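Local atomic coordinates of putative antitoxin VapB45 (Mycobacterium tuberculosis, PDB entry 5AF3), a protein that possibly acts as the antitoxin of a type II toxin-antitoxin system, paired with the toxin VapC45, and carries a putative DNA-binding helix-turn-helix domain. Residues L11-V15 with A167-S173; V73-E77 with H108-S112; W100-V105 with V122-F126; L212-F218 with L232-L236. All coordinates share one frame; numbering follows the deposited sequence.

Contact 1 (L11-V15 with A167-S173); sequences LRFDV and ADDNLAS
The tip of the beta hairpin that joins strands 164-166 and 172-176 receives the side chain of Arg12, from the chain segment that leads into strand 18-19. The hairpin reverses through a type I turn from Ala167 to Asn170, and Asn170, a residue type that tolerates left-handed backbone angles, adopts them here. Within the turn, Asp169 forms an Asx turn: its OD1 accepts the backbone N of Leu171 at 3.1 Å. With chi1 at 53°, the carboxylate is tucked between its own backbone N and carbonyl carbon, which brings OD1 back over the chain while the group still faces the arginine. Arg12 NH1 donates to Asp169 OD1 at 3.0 Å, on its syn lone pair and within the guanidinium plane, as part of a salt bridge. OD1 thus serves two donors, with the Leu171 amide coming from above the carboxylate plane. The same NH1 gives an almost straight bond (172°) to Ala172 O over 3.2 Å, meeting that carbonyl from above its plane. Arginine suits this place because one flat cation can serve a carboxylate and a backbone oxygen at its edge and still offer two faces for packing. Phe13 CZ lies over the centre of one face, 3.9 Å above it, and Ala167 CB covers the other. Nearby, the backbones of Arg12 and Ala172 are hydrogen-bonded to Val73 and Ala111, which ties the two segments to helix 72-86 and to the loop after helix 95-105. On this largely surface contact the apolar closure comes from the rim of the Phe13 ring, where CZ touches Leu171 CD1 at 3.8 Å.

Contact 2 (V73-E77 with H108-S112); sequences VGIAE and HALAS
Glu77 and His108 meet in a His-carboxylate hydrogen bond that fastens the start of helix 72-86, part of the putative helix-turn-helix domain, to the loop between helices 95-105 and 115-130. The carboxylate and imidazole planes are turned 42° apart. Glu77 OE2 lies at the edge of the ring, nearly in its plane, and accepts the hydrogen bond of His108 ND1 at 2.7 Å with an N-H...O angle of 158°. From the carboxylate's side the imidazole arrives on the syn side, but tilted out of plane. Val73 approaches the same ring at a right angle to the histidine side chain: its CG2 sits over one face, 3.8 Å from the centroid, in a CH-pi contact. A chi1 of 69° makes this possible, since it places CG2 opposite the backbone N and swings it toward the loop. A beta-branched residue suits the spot, its CG2 methyl covering part of one face. Small side chains let helix and loop approach here: Ala76 CB packs on Ala111 CB at 3.9 Å. The buried Glu77 carboxylate is bonded at both oxygens, OE1 to Thr58 OG1 and OE2 to His108 ND1 and a water, which probably favours the anion. That water donates to Glu77 OE2 at 2.8 Å, and its oxygen in turn takes the backbone N of Leu110 at 3.1 Å.

Contact 3 (W100-V105 with V122-F126); sequences WLIKNV and VLWRF
Trp100 of helix 95-105 lies across helix 115-130, whose Phe126 it meets face to face. With chi1 at 172° the indole projects opposite its own backbone N, directly into the interface. Its CB sits over the Phe126 ring, 3.9 Å from the centroid, and CG follows at 3.5 Å from Phe126 CD1. The exchange is mutual, for Phe126 CB stands over the five-membered ring of Trp100, and the two side chains slide past each other in opposite directions as an offset stack with planes at 23°. Further out, Trp100 CD1 touches Val122 CG1 at 3.6 Å. NE1 then donates to Val122 O over 2.8 Å, from above the carbonyl plane, while the helical amide of Phe126 reaches the same oxygen from the opposite face. At the far rim CZ2 has Arg125 NH1 4.0 Å away. The other face of the indole carries the Asn104 amide, which is held there by its ND2 bonding Trp100 O at 2.9 Å. Val122 fills a knobs-into-holes position among Trp100, Leu101, Asn104 and Val105, its branched tip filling the gap between successive turns. On the more buried side Leu101 CG rests on Leu123 CD2 at 3.7 Å. Tryptophan suits this partly exposed border of segments 100-105 and 122-126, whose axes run at 128° to each other: its large face supplies dispersion, and its single N-H probably restrains the indole's rotation through a backbone oxygen already used by the helix.

Contact 4 (L212-F218 with L232-L236); sequences LRAGATF and LRDAL
Leu212, whose O accepts Gly215 N at 2.9 Å in the Schellman motif that ends helix 206-213, sends its side chain onto Leu232 and Leu236 of helix 229-236. Gly215 takes the positive phi of the motif, which glycine adopts readily. Two residues later Thr217 is the N-cap of helix 218-225, its OG1 bonding the backbone N of Ala220. The three helices 206-213, 218-225 and 229-236 form a compact bundle, consistent with the helix-turn-helix relationship of the DUF433 family. Phe218 is the central apolar piece. Leu212 CD2 lies 4.0 Å above one face of its ring, and Arg233 CG covers the opposite face, 4.2 Å from the centroid. The arginine chain runs on extended to NE and brings the guanidinium over the ring off-centre, with CZ 5.0 Å from the centroid and the planes 37° apart, a cation-pi contact. Its stronger polar partner is Asp230, which salt-bridges NH1. Arginine serves well here, its methylenes packing on the ring while its charged end reaches the partly exposed rim. The second subunit lies alongside: its Glu155 accepts from Phe218 N, and its Tyr160 packs on Leu236. At the edge of the phenyl ring Leu232 CB approaches Phe218 CD1 to 3.8 Å. A chi1 of -158° turns the Leu236 branch toward the ring, where CD2 meets Phe218 CZ at 3.6 Å.

Contacts 1 and 2 adjoin, their centres about 9 Å apart, and are joined by backbone hydrogen bonds. Contact 1 is at the surface and relies on charge, whereas contact 2 is buried and confines its polarity to a histidine-carboxylate pair and a bound water within apolar packing. Contact 3 touches contact 2 through Leu101 and Val105, because both use the region around helix 95-105 and the loop after it; partly buried, it rests on aromatic stacking. Contact 4 stands apart in the C-terminal helices, its centre about 45 Å from that of contact 3, and combines a leucine-rich core with a neighbouring subunit.

Contact 1 (L11-V15 with A167-S173)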
loop_
_atom_site.group_PDB
_atom_site.type_symbol
_atom_site.label_atom_id
_atom_site.label_comp_id
_atom_site.label_asym_id
_atom_site.label_seq_id
_atom_site.Cartn_x
_atom_site.Cartn_y
_atom_site.Cartn_z
ATOM N N LEU A 11 19.920 -10.441 18.205
ATOM C CA LEU A 11 19.326 -9.060 18.015
ATOM C C LEU A 11 17.771 -9.032 18.068
ATOM O O LEU A 11 17.157 -7.954 18.002
ATOM C CB LEU A 11 19.800 -8.426 16.687
ATOM C CG LEU A 11 21.061 -8.927 15.974
ATOM C CD1 LEU A 11 20.698 -10.215 15.198
ATOM C CD2 LEU A 11 21.670 -7.873 15.033
ATOM N N ARG A 12 17.157 -10.212 18.210
ATOM C CA ARG A 12 15.723 -10.408 17.917
ATOM C C ARG A 12 14.758 -10.441 19.097
ATOM O O ARG A 12 13.545 -10.377 18.893
ATOM C CB ARG A 12 15.553 -11.703 17.115
ATOM C CG ARG A 12 16.260 -11.722 15.778
ATOM C CD ARG A 12 16.171 -13.098 15.173
ATOM N NE ARG A 12 16.913 -14.056 16.000
ATOM C CZ ARG A 12 16.809 -15.372 15.932
ATOM N NH1 ARG A 12 15.955 -15.962 15.110
ATOM N NH2 ARG A 12 17.576 -16.117 16.713
ATOM N N PHE A 13 15.265 -10.547 20.334
ATOM C CA PHE A 13 14.393 -10.818 21.491
ATOM C C PHE A 13 14.321 -9.747 22.577
ATOM O O PHE A 13 13.247 -9.486 23.135
ATOM C CB PHE A 13 14.734 -12.203 22.127
ATOM C CG PHE A 13 14.689 -13.319 21.153
ATOM C CD1 PHE A 13 13.485 -13.952 20.862
ATOM C CD2 PHE A 13 15.836 -13.703 20.464
ATOM C CE1 PHE A 13 13.434 -14.964 19.927
ATOM C CE2 PHE A 13 15.801 -14.721 19.523
ATOM C CZ PHE A 13 14.592 -15.354 19.245
ATOM N N ASP A 14 15.460 -9.138 22.896
ATOM C CA ASP A 14 15.570 -8.356 24.139
ATOM C C ASP A 14 15.507 -6.839 23.955
ATOM O O ASP A 14 15.305 -6.105 24.925
ATOM C CB ASP A 14 16.842 -8.746 24.925
ATOM C CG ASP A 14 17.046 -10.263 25.027
ATOM O OD1 ASP A 14 16.048 -11.009 25.145
ATOM O OD2 ASP A 14 18.220 -10.715 24.988
ATOM N N VAL A 15 15.670 -6.384 22.715
ATOM C CA VAL A 15 15.688 -4.950 22.400
ATOM C C VAL A 15 14.462 -4.475 21.567
ATOM O O VAL A 15 14.311 -4.880 20.402
ATOM C CB VAL A 15 17.079 -4.515 21.772
ATOM C CG1 VAL A 15 17.806 -5.702 21.093
ATOM C CG2 VAL A 15 16.943 -3.326 20.813
ATOM N N ALA A 167 16.535 -18.146 11.398
ATOM C CA ALA A 167 17.886 -18.231 11.950
ATOM C C ALA A 167 18.192 -19.663 12.386
ATOM O O ALA A 167 17.400 -20.586 12.096
ATOM C CB ALA A 167 18.062 -17.248 13.117
ATOM N N ASP A 168 19.346 -19.844 13.046
ATOM C CA ASP A 168 19.801 -21.165 13.506
ATOM C C ASP A 168 18.755 -21.831 14.387
ATOM O O ASP A 168 18.518 -23.046 14.300
ATOM C CB ASP A 168 21.127 -21.057 14.276
ATOM C CG ASP A 168 22.335 -21.443 13.424
ATOM O OD1 ASP A 168 22.153 -21.696 12.204
ATOM O OD2 ASP A 168 23.469 -21.505 13.975
ATOM N N ASP A 169 18.129 -21.009 15.223
ATOM C CA ASP A 169 17.169 -21.477 16.203
ATOM C C ASP A 169 15.781 -21.769 15.604
ATOM O O ASP A 169 14.841 -22.021 16.354
ATOM C CB ASP A 169 17.049 -20.430 17.305
ATOM C CG ASP A 169 16.744 -19.059 16.756
ATOM O OD1 ASP A 169 16.435 -18.941 15.533
ATOM O OD2 ASP A 169 16.792 -18.104 17.552
ATOM N N ASN A 170 15.656 -21.737 14.278
ATOM C CA ASN A 170 14.343 -21.951 13.605
ATOM C C ASN A 170 13.276 -20.899 13.934
ATOM O O ASN A 170 12.083 -21.174 13.784
ATOM C CB ASN A 170 13.757 -23.329 13.959
ATOM C CG ASN A 170 14.627 -24.468 13.488
ATOM O OD1 ASN A 170 15.167 -25.209 14.308
ATOM N ND2 ASN A 170 14.786 -24.607 12.167
ATOM N N LEU A 171 13.699 -19.743 14.445
ATOM C CA LEU A 171 12.793 -18.582 14.573
ATOM C C LEU A 171 13.149 -17.510 13.548
ATOM O O LEU A 171 14.311 -17.419 13.130
ATOM C CB LEU A 171 12.822 -18.003 15.970
ATOM C CG LEU A 171 12.258 -18.931 17.076
ATOM C CD1 LEU A 171 12.357 -18.253 18.376
ATOM C CD2 LEU A 171 10.761 -19.230 16.797
ATOM N N ALA A 172 12.143 -16.724 13.135
ATOM C CA ALA A 172 12.315 -15.670 12.136
ATOM C C ALA A 172 13.582 -14.788 12.339
ATOM O O ALA A 172 13.850 -14.277 13.419
ATOM C CB ALA A 172 11.080 -14.772 12.105
ATOM N N SER A 173 14.293 -14.590 11.238
ATOM C CA SER A 173 15.421 -13.681 11.225
ATOM C C SER A 173 15.250 -12.574 10.164
ATOM O O SER A 173 16.013 -11.592 10.151
ATOM C CB SER A 173 16.664 -14.498 10.940
ATOM O OG SER A 173 16.537 -15.143 9.687
#

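Contact 2 (V73-E77 with H108-S112)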
loop_
_atom_site.group_PDB
_atom_site.type_symbol
_atom_site.label_atom_id
_atom_site.label_comp_id
_atom_site.label_asym_id
_atom_site.label_seq_id
_atom_site.Cartn_x
_atom_site.Cartn_y
_atom_site.Cartn_z
ATOM N N VAL A 73 11.254 -10.469 17.091
ATOM C CA VAL A 73 10.321 -11.607 17.210
ATOM C C VAL A 73 8.851 -11.134 17.303
ATOM O O VAL A 73 7.948 -11.821 16.741
ATOM C CB VAL A 73 10.686 -12.587 18.391
ATOM C CG1 VAL A 73 10.449 -11.938 19.720
ATOM C CG2 VAL A 73 9.914 -13.933 18.236
ATOM N N GLY A 74 8.605 -10.026 18.008
ATOM C CA GLY A 74 7.264 -9.447 18.154
ATOM C C GLY A 74 6.685 -8.916 16.838
ATOM O O GLY A 74 5.476 -9.042 16.569
ATOM N N ILE A 75 7.506 -8.251 16.026
ATOM C CA ILE A 75 6.998 -7.815 14.718
ATOM C C ILE A 75 6.706 -9.016 13.797
ATOM O O ILE A 75 5.788 -8.972 12.959
ATOM C CB ILE A 75 7.883 -6.727 14.014
ATOM C CG1 ILE A 75 6.959 -5.844 13.145
ATOM C CG2 ILE A 75 8.987 -7.342 13.177
ATOM C CD1 ILE A 75 7.655 -4.636 12.547
ATOM N N ALA A 76 7.457 -10.104 13.985
ATOM C CA ALA A 76 7.290 -11.311 13.176
ATOM C C ALA A 76 5.944 -11.941 13.575
ATOM O O ALA A 76 5.158 -12.331 12.705
ATOM C CB ALA A 76 8.473 -12.311 13.454
ATOM N N GLU A 77 5.685 -12.008 14.883
ATOM C CA GLU A 77 4.393 -12.504 15.406
ATOM C C GLU A 77 3.233 -11.598 14.908
ATOM O O GLU A 77 2.194 -12.080 14.444
ATOM C CB GLU A 77 4.458 -12.551 16.934
ATOM C CG GLU A 77 5.489 -13.611 17.415
ATOM C CD GLU A 77 5.797 -13.551 18.898
ATOM O OE1 GLU A 77 5.655 -12.457 19.494
ATOM O OE2 GLU A 77 6.149 -14.644 19.450
ATOM N N HIS A 108 7.264 -18.894 20.895
ATOM C CA HIS A 108 7.158 -17.958 19.749
ATOM C C HIS A 108 6.754 -18.713 18.474
ATOM O O HIS A 108 7.285 -18.470 17.396
ATOM C CB HIS A 108 8.519 -17.218 19.555
ATOM C CG HIS A 108 8.910 -16.350 20.714
ATOM N ND1 HIS A 108 8.159 -15.268 21.132
ATOM C CD2 HIS A 108 9.989 -16.400 21.543
ATOM C CE1 HIS A 108 8.751 -14.700 22.173
ATOM N NE2 HIS A 108 9.860 -15.367 22.440
ATOM N N ALA A 109 5.826 -19.680 18.599
ATOM C CA ALA A 109 5.468 -20.531 17.477
ATOM C C ALA A 109 5.055 -19.762 16.192
ATOM O O ALA A 109 5.276 -20.252 15.090
ATOM C CB ALA A 109 4.305 -21.481 17.891
ATOM N N LEU A 110 4.395 -18.610 16.361
ATOM C CA LEU A 110 4.001 -17.805 15.179
ATOM C C LEU A 110 5.197 -17.418 14.320
ATOM O O LEU A 110 5.073 -17.285 13.092
ATOM C CB LEU A 110 3.234 -16.553 15.581
ATOM C CG LEU A 110 1.864 -16.792 16.232
ATOM C CD1 LEU A 110 1.231 -15.494 16.593
ATOM C CD2 LEU A 110 0.982 -17.501 15.213
ATOM N N ALA A 111 6.353 -17.276 14.976
ATOM C CA ALA A 111 7.618 -16.908 14.293
ATOM C C ALA A 111 8.513 -18.125 13.982
ATOM O O ALA A 111 9.669 -17.991 13.580
ATOM C CB ALA A 111 8.362 -15.861 15.117
ATOM N N SER A 112 7.945 -19.314 14.114
ATOM C CA SER A 112 8.699 -20.548 13.934
ATOM C C SER A 112 8.760 -21.056 12.506
ATOM O O SER A 112 7.799 -20.977 11.761
ATOM C CB SER A 112 8.102 -21.642 14.839
ATOM O OG SER A 112 8.682 -22.889 14.538
HETATM O O HOH W 1 4.242 -16.630 18.791
#

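Contact 3 (W100-V105 with V122-F126)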
loop_
_atom_site.group_PDB
_atom_site.type_symbol
_atom_site.label_atom_id
_atom_site.label_comp_id
_atom_site.label_asym_id
_atom_site.label_seq_id
_atom_site.Cartn_x
_atom_site.Cartn_y
_atom_site.Cartn_z
ATOM N N TRP A 100 -2.353 -23.014 22.270
ATOM C CA TRP A 100 -2.250 -24.388 21.787
ATOM C C TRP A 100 -1.080 -24.561 20.843
ATOM O O TRP A 100 -0.296 -25.486 21.003
ATOM C CB TRP A 100 -3.605 -24.882 21.156
ATOM C CG TRP A 100 -3.526 -26.232 20.471
ATOM C CD1 TRP A 100 -3.328 -26.450 19.150
ATOM C CD2 TRP A 100 -3.624 -27.536 21.083
ATOM N NE1 TRP A 100 -3.318 -27.803 18.886
ATOM C CE2 TRP A 100 -3.470 -28.490 20.057
ATOM C CE3 TRP A 100 -3.782 -27.983 22.394
ATOM C CZ2 TRP A 100 -3.522 -29.886 20.289
ATOM C CZ3 TRP A 100 -3.817 -29.384 22.632
ATOM C CH2 TRP A 100 -3.699 -30.296 21.586
ATOM N N LEU A 101 -0.920 -23.633 19.894
ATOM C CA LEU A 101 0.202 -23.657 18.958
ATOM C C LEU A 101 1.559 -23.596 19.681
ATOM O O LEU A 101 2.485 -24.350 19.338
ATOM C CB LEU A 101 0.107 -22.471 17.969
ATOM C CG LEU A 101 -0.716 -22.644 16.731
ATOM C CD1 LEU A 101 -0.977 -21.224 16.124
ATOM C CD2 LEU A 101 0.097 -23.556 15.802
ATOM N N ILE A 102 1.666 -22.715 20.664
ATOM C CA ILE A 102 2.916 -22.607 21.408
ATOM C C ILE A 102 3.197 -23.945 22.130
ATOM O O ILE A 102 4.321 -24.467 22.073
ATOM C CB ILE A 102 2.912 -21.465 22.375
ATOM C CG1 ILE A 102 2.954 -20.131 21.587
ATOM C CG2 ILE A 102 4.167 -21.546 23.288
ATOM C CD1 ILE A 102 2.534 -18.941 22.407
ATOM N N LYS A 103 2.162 -24.500 22.758
ATOM C CA LYS A 103 2.300 -25.785 23.503
ATOM C C LYS A 103 2.771 -26.936 22.617
ATOM O O LYS A 103 3.439 -27.854 23.107
ATOM C CB LYS A 103 0.994 -26.143 24.216
ATOM C CG LYS A 103 0.579 -25.218 25.333
ATOM C CD LYS A 103 -0.821 -25.574 25.788
ATOM C CE LYS A 103 -1.263 -24.699 26.897
ATOM N NZ LYS A 103 -2.591 -25.212 27.369
ATOM N N ASN A 104 2.493 -26.883 21.302
ATOM C CA ASN A 104 2.852 -27.946 20.371
ATOM C C ASN A 104 4.005 -27.691 19.402
ATOM O O ASN A 104 4.754 -28.631 19.053
ATOM C CB ASN A 104 1.627 -28.359 19.547
ATOM C CG ASN A 104 0.616 -29.106 20.381
ATOM O OD1 ASN A 104 0.750 -30.328 20.585
ATOM N ND2 ASN A 104 -0.347 -28.370 20.948
ATOM N N VAL A 105 4.101 -26.462 18.895
ATOM C CA VAL A 105 5.165 -26.100 17.946
ATOM C C VAL A 105 6.359 -25.475 18.677
ATOM O O VAL A 105 7.484 -25.551 18.185
ATOM C CB VAL A 105 4.619 -25.170 16.831
ATOM C CG1 VAL A 105 5.727 -24.700 15.848
ATOM C CG2 VAL A 105 3.565 -25.970 16.058
ATOM N N VAL A 122 -1.753 -29.255 13.558
ATOM C CA VAL A 122 -1.883 -28.925 14.983
ATOM C C VAL A 122 -3.207 -28.175 15.280
ATOM O O VAL A 122 -3.956 -28.485 16.228
ATOM C CB VAL A 122 -0.615 -28.101 15.494
ATOM C CG1 VAL A 122 -0.840 -27.546 16.853
ATOM C CG2 VAL A 122 0.686 -28.983 15.441
ATOM N N LEU A 123 -3.515 -27.177 14.456
ATOM C CA LEU A 123 -4.725 -26.402 14.694
ATOM C C LEU A 123 -5.998 -27.205 14.481
ATOM O O LEU A 123 -6.974 -27.039 15.187
ATOM C CB LEU A 123 -4.727 -25.182 13.773
ATOM C CG LEU A 123 -3.730 -24.119 14.260
ATOM C CD1 LEU A 123 -3.516 -23.169 13.047
ATOM C CD2 LEU A 123 -4.166 -23.383 15.509
ATOM N N TRP A 124 -5.986 -28.030 13.456
ATOM C CA TRP A 124 -7.114 -28.918 13.200
ATOM C C TRP A 124 -7.489 -29.724 14.473
ATOM O O TRP A 124 -8.653 -29.712 14.904
ATOM C CB TRP A 124 -6.795 -29.813 12.013
ATOM C CG TRP A 124 -7.773 -30.876 11.851
ATOM C CD1 TRP A 124 -9.106 -30.730 11.610
ATOM C CD2 TRP A 124 -7.526 -32.283 11.944
ATOM N NE1 TRP A 124 -9.709 -31.965 11.531
ATOM C CE2 TRP A 124 -8.762 -32.936 11.739
ATOM C CE3 TRP A 124 -6.374 -33.058 12.185
ATOM C CZ2 TRP A 124 -8.883 -34.328 11.748
ATOM C CZ3 TRP A 124 -6.496 -34.440 12.198
ATOM C CH2 TRP A 124 -7.747 -35.059 11.978
ATOM N N ARG A 125 -6.485 -30.375 15.058
ATOM C CA ARG A 125 -6.615 -31.159 16.300
ATOM C C ARG A 125 -7.275 -30.362 17.434
ATOM O O ARG A 125 -8.133 -30.887 18.161
ATOM C CB ARG A 125 -5.237 -31.655 16.762
ATOM C CG ARG A 125 -4.606 -32.698 15.870
ATOM C CD ARG A 125 -3.414 -33.416 16.559
ATOM N NE ARG A 125 -2.099 -33.104 15.957
ATOM C CZ ARG A 125 -1.093 -32.480 16.577
ATOM N NH1 ARG A 125 -1.211 -32.052 17.846
ATOM N NH2 ARG A 125 0.048 -32.277 15.913
ATOM N N PHE A 126 -6.885 -29.086 17.573
ATOM C CA PHE A 126 -7.467 -28.195 18.561
ATOM C C PHE A 126 -8.967 -27.951 18.293
ATOM O O PHE A 126 -9.790 -28.045 19.184
ATOM C CB PHE A 126 -6.686 -26.865 18.530
ATOM C CG PHE A 126 -7.106 -25.884 19.544
ATOM C CD1 PHE A 126 -6.985 -26.173 20.904
ATOM C CD2 PHE A 126 -7.586 -24.622 19.162
ATOM C CE1 PHE A 126 -7.365 -25.282 21.842
ATOM C CE2 PHE A 126 -7.966 -23.725 20.103
ATOM C CZ PHE A 126 -7.848 -24.042 21.459
#

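Contact 4 (L212-F218 with L232-L236)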
loop_
_atom_site.group_PDB
_atom_site.type_symbol
_atom_site.label_atom_id
_atom_site.label_comp_id
_atom_site.label_asym_id
_atom_site.label_seq_id
_atom_site.Cartn_x
_atom_site.Cartn_y
_atom_site.Cartn_z
ATOM N N LEU A 212 14.803 11.379 -4.652
ATOM C CA LEU A 212 13.734 11.391 -5.677
ATOM C C LEU A 212 12.864 12.633 -5.510
ATOM O O LEU A 212 12.557 13.325 -6.486
ATOM C CB LEU A 212 12.873 10.138 -5.582
ATOM C CG LEU A 212 13.479 8.850 -6.093
ATOM C CD1 LEU A 212 12.569 7.663 -5.777
ATOM C CD2 LEU A 212 13.808 8.953 -7.627
ATOM N N ARG A 213 12.473 12.916 -4.275
ATOM C CA ARG A 213 11.722 14.159 -3.993
ATOM C C ARG A 213 12.442 15.413 -4.445
ATOM O O ARG A 213 11.817 16.358 -4.955
ATOM C CB ARG A 213 11.318 14.237 -2.509
ATOM C CG ARG A 213 10.297 13.209 -2.123
ATOM C CD ARG A 213 9.866 13.408 -0.660
ATOM N NE ARG A 213 9.064 12.269 -0.204
ATOM C CZ ARG A 213 8.972 11.854 1.061
ATOM N NH1 ARG A 213 9.602 12.507 2.025
ATOM N NH2 ARG A 213 8.218 10.803 1.371
ATOM N N ALA A 214 13.753 15.438 -4.260
ATOM C CA ALA A 214 14.597 16.546 -4.713
ATOM C C ALA A 214 14.677 16.691 -6.247
ATOM O O ALA A 214 15.140 17.715 -6.746
ATOM C CB ALA A 214 16.024 16.415 -4.106
ATOM N N GLY A 215 14.255 15.665 -6.999
ATOM C CA GLY A 215 14.247 15.771 -8.424
ATOM C C GLY A 215 15.321 15.010 -9.139
ATOM O O GLY A 215 15.473 15.165 -10.338
ATOM N N ALA A 216 16.061 14.148 -8.439
ATOM C CA ALA A 216 16.919 13.213 -9.155
ATOM C C ALA A 216 16.100 12.239 -9.995
ATOM O O ALA A 216 14.952 11.891 -9.633
ATOM C CB ALA A 216 17.847 12.436 -8.173
ATOM N N THR A 217 16.684 11.792 -11.113
ATOM C CA THR A 217 15.994 10.831 -11.982
ATOM C C THR A 217 15.989 9.451 -11.309
ATOM O O THR A 217 16.830 9.164 -10.423
ATOM C CB THR A 217 16.701 10.706 -13.321
ATOM O OG1 THR A 217 17.957 10.040 -13.109
ATOM C CG2 THR A 217 16.945 12.076 -13.912
ATOM N N PHE A 218 15.045 8.605 -11.702
ATOM C CA PHE A 218 15.024 7.217 -11.227
ATOM C C PHE A 218 16.355 6.502 -11.527
ATOM O O PHE A 218 16.866 5.762 -10.691
ATOM C CB PHE A 218 13.817 6.439 -11.772
ATOM C CG PHE A 218 12.535 6.753 -11.062
ATOM C CD1 PHE A 218 12.184 6.073 -9.883
ATOM C CD2 PHE A 218 11.674 7.732 -11.555
ATOM C CE1 PHE A 218 10.970 6.371 -9.205
ATOM C CE2 PHE A 218 10.487 8.059 -10.870
ATOM C CZ PHE A 218 10.123 7.363 -9.717
ATOM N N LEU A 232 12.905 0.822 -7.680
ATOM C CA LEU A 232 12.565 2.090 -7.037
ATOM C C LEU A 232 11.085 2.417 -7.193
ATOM O O LEU A 232 10.466 2.880 -6.243
ATOM C CB LEU A 232 13.365 3.262 -7.599
ATOM C CG LEU A 232 14.757 3.544 -7.123
ATOM C CD1 LEU A 232 15.279 4.778 -7.887
ATOM C CD2 LEU A 232 14.851 3.714 -5.556
ATOM N N ARG A 233 10.542 2.244 -8.408
ATOM C CA ARG A 233 9.114 2.522 -8.627
ATOM C C ARG A 233 8.269 1.640 -7.709
ATOM O O ARG A 233 7.304 2.122 -7.068
ATOM C CB ARG A 233 8.722 2.329 -10.095
ATOM C CG ARG A 233 9.186 3.461 -11.014
ATOM C CD ARG A 233 9.138 3.051 -12.519
ATOM N NE ARG A 233 10.013 3.928 -13.276
ATOM C CZ ARG A 233 11.123 3.566 -13.913
ATOM N NH1 ARG A 233 11.520 2.293 -13.986
ATOM N NH2 ARG A 233 11.827 4.501 -14.524
ATOM N N ASP A 234 8.647 0.356 -7.628
ATOM C CA ASP A 234 7.999 -0.592 -6.707
ATOM C C ASP A 234 8.051 -0.139 -5.252
ATOM O O ASP A 234 7.053 -0.198 -4.524
ATOM C CB ASP A 234 8.644 -1.980 -6.858
ATOM C CG ASP A 234 8.300 -2.638 -8.165
ATOM O OD1 ASP A 234 7.423 -2.111 -8.894
ATOM O OD2 ASP A 234 8.917 -3.677 -8.473
ATOM N N ALA A 235 9.203 0.331 -4.801
ATOM C CA ALA A 235 9.302 0.831 -3.426
ATOM C C ALA A 235 8.407 2.047 -3.208
ATOM O O ALA A 235 7.736 2.142 -2.205
ATOM C CB ALA A 235 10.762 1.165 -3.045
ATOM N N LEU A 236 8.408 2.982 -4.158
ATOM C CA LEU A 236 7.699 4.209 -3.994
ATOM C C LEU A 236 6.213 3.980 -3.788
ATOM O O LEU A 236 5.585 4.653 -2.977
ATOM C CB LEU A 236 7.945 5.064 -5.248
ATOM C CG LEU A 236 7.777 6.561 -5.260
ATOM C CD1 LEU A 236 8.639 7.255 -4.192
ATOM C CD2 LEU A 236 8.137 7.023 -6.718
#